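Local structure of outer surface protein (Bacillus cereus ATCC 14579, 1X7F) at residues A[347-352]-A[370-375]. The protein is of uncharacterised function but probably hydrolyses 6-phosphorylated MurNAc-GlcNAc disaccharide during cell-wall recycling. Sequence-based numbering, arbitrary orientation.
Sequences IILKEM and FLLDYV
Leu372 reaches from the 3-10 segment 370-374 toward Ile347, near the end of strand 345-348, and Leu349, just beyond it. Leu372 CB already lies 3.8 Å from Leu349 CD2. With CG anti to the carbonyl carbon (chi1 -62°), the side chain runs on to its fork: Leu372 CD1 stays by Leu349 CD2, 4.1 Å away, and comes equally near the carbonyl oxygen of Ile348, while Leu372 CD2 meets Ile347 CG2 at 3.8 Å. That CG2 branch stands anti to the backbone N of Ile347 and is the part of the isoleucine that does the touching. The backbones stay well apart, 7.6 Å between the CA atoms of Leu349 and Leu372, and the direct contact is made by aliphatic side chains. Leu272 of strand 270-276 also touches both Ile347 and Leu372, and Arg328 ties the two segments at their polar border, with a salt bridge from NH1 to Asp373 OD1 and a hydrogen bond from NH2 to Leu349 O. The contact thus packs a connection between strands 358-364 and 380-384 onto the mixed sheet of the C-terminal MupG-type domain, the 3-10 segment lying between that sheet and helix 231-240 of the N-terminal parallel-stranded alpha/beta domain, which Phe370, Leu371 and Tyr374 touch.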
# COMPACT_ATOMS: atom_id res chain seq x y z
N ILE A 347 -2.18 22.15 7.52
CA ILE A 347 -1.42 21.12 8.19
C ILE A 347 0.02 21.60 8.10
O ILE A 347 0.50 21.92 7.02
CB ILE A 347 -1.62 19.71 7.55
CG1 ILE A 347 -3.11 19.33 7.52
CG2 ILE A 347 -0.79 18.66 8.34
CD1 ILE A 347 -3.39 17.90 7.04
N ILE A 348 0.69 21.70 9.24
CA ILE A 348 2.02 22.27 9.30
C ILE A 348 3.05 21.25 8.78
O ILE A 348 2.97 20.07 9.11
CB ILE A 348 2.35 22.74 10.76
CG1 ILE A 348 1.26 23.68 11.32
CG2 ILE A 348 3.73 23.40 10.83
CD1 ILE A 348 0.81 24.83 10.36
N LEU A 349 3.98 21.73 7.95
CA LEU A 349 5.05 20.90 7.39
C LEU A 349 6.40 21.21 8.02
O LEU A 349 7.24 20.32 8.12
CB LEU A 349 5.13 21.06 5.87
CG LEU A 349 3.89 20.65 5.08
CD1 LEU A 349 4.04 21.05 3.60
CD2 LEU A 349 3.61 19.16 5.21
N LYS A 350 6.60 22.47 8.42
CA LYS A 350 7.86 22.97 9.01
C LYS A 350 7.55 23.91 10.17
O LYS A 350 6.53 24.61 10.15
CB LYS A 350 8.69 23.78 7.99
CG LYS A 350 9.17 23.04 6.77
CD LYS A 350 10.04 23.95 5.85
CE LYS A 350 11.15 24.63 6.65
NZ LYS A 350 12.41 24.79 5.89
N GLU A 351 8.45 23.96 11.14
CA GLU A 351 8.26 24.77 12.34
C GLU A 351 8.13 26.26 12.01
O GLU A 351 8.87 26.79 11.17
CB GLU A 351 9.42 24.54 13.34
CG GLU A 351 9.24 25.29 14.67
CD GLU A 351 10.40 25.13 15.62
OE1 GLU A 351 10.83 23.98 15.85
OE2 GLU A 351 10.91 26.16 16.13
N MET A 352 7.19 26.93 12.68
CA MET A 352 7.03 28.39 12.60
C MET A 352 6.73 28.92 14.00
O MET A 352 6.18 28.19 14.83
CB MET A 352 5.90 28.79 11.64
CG MET A 352 6.13 28.42 10.17
SD MET A 352 4.60 28.53 9.26
CE MET A 352 3.83 26.96 9.62
N PHE A 370 5.30 11.22 7.65
CA PHE A 370 5.98 11.09 6.37
C PHE A 370 4.97 11.10 5.19
O PHE A 370 5.32 11.44 4.06
CB PHE A 370 6.85 9.83 6.34
CG PHE A 370 6.06 8.57 6.19
CD1 PHE A 370 5.86 8.01 4.93
CD2 PHE A 370 5.48 7.95 7.30
CE1 PHE A 370 5.12 6.86 4.78
CE2 PHE A 370 4.74 6.79 7.15
CZ PHE A 370 4.56 6.24 5.89
N LEU A 371 3.73 10.73 5.47
CA LEU A 371 2.68 10.68 4.45
C LEU A 371 2.32 12.06 3.90
O LEU A 371 1.87 12.17 2.76
CB LEU A 371 1.45 9.95 4.97
CG LEU A 371 1.51 8.42 5.04
CD1 LEU A 371 0.20 7.87 5.58
CD2 LEU A 371 1.87 7.76 3.69
N LEU A 372 2.56 13.11 4.68
CA LEU A 372 2.41 14.50 4.25
C LEU A 372 3.17 14.87 2.96
O LEU A 372 2.74 15.77 2.22
CB LEU A 372 2.82 15.45 5.38
CG LEU A 372 1.97 15.33 6.64
CD1 LEU A 372 2.55 16.18 7.79
CD2 LEU A 372 0.52 15.71 6.32
N ASP A 373 4.27 14.18 2.69
CA ASP A 373 5.06 14.39 1.48
C ASP A 373 4.32 13.96 0.20
O ASP A 373 4.70 14.36 -0.89
CB ASP A 373 6.39 13.63 1.58
CG ASP A 373 7.30 14.15 2.71
OD1 ASP A 373 7.04 15.23 3.29
OD2 ASP A 373 8.31 13.51 3.07
N TYR A 374 3.29 13.14 0.35
CA TYR A 374 2.46 12.72 -0.79
C TYR A 374 1.29 13.67 -1.07
O TYR A 374 0.58 13.50 -2.07
CB TYR A 374 2.03 11.25 -0.63
CG TYR A 374 3.24 10.37 -0.55
CD1 TYR A 374 3.81 10.06 0.69
CD2 TYR A 374 3.88 9.92 -1.70
CE1 TYR A 374 4.97 9.30 0.77
CE2 TYR A 374 5.03 9.16 -1.63
CZ TYR A 374 5.57 8.86 -0.38
OH TYR A 374 6.70 8.11 -0.28
N VAL A 375 1.09 14.67 -0.21
CA VAL A 375 0.15 15.74 -0.50
C VAL A 375 0.88 16.81 -1.31
O VAL A 375 1.44 17.75 -0.77
CB VAL A 375 -0.50 16.38 0.78
CG1 VAL A 375 -1.60 17.36 0.38
CG2 VAL A 375 -1.08 15.31 1.70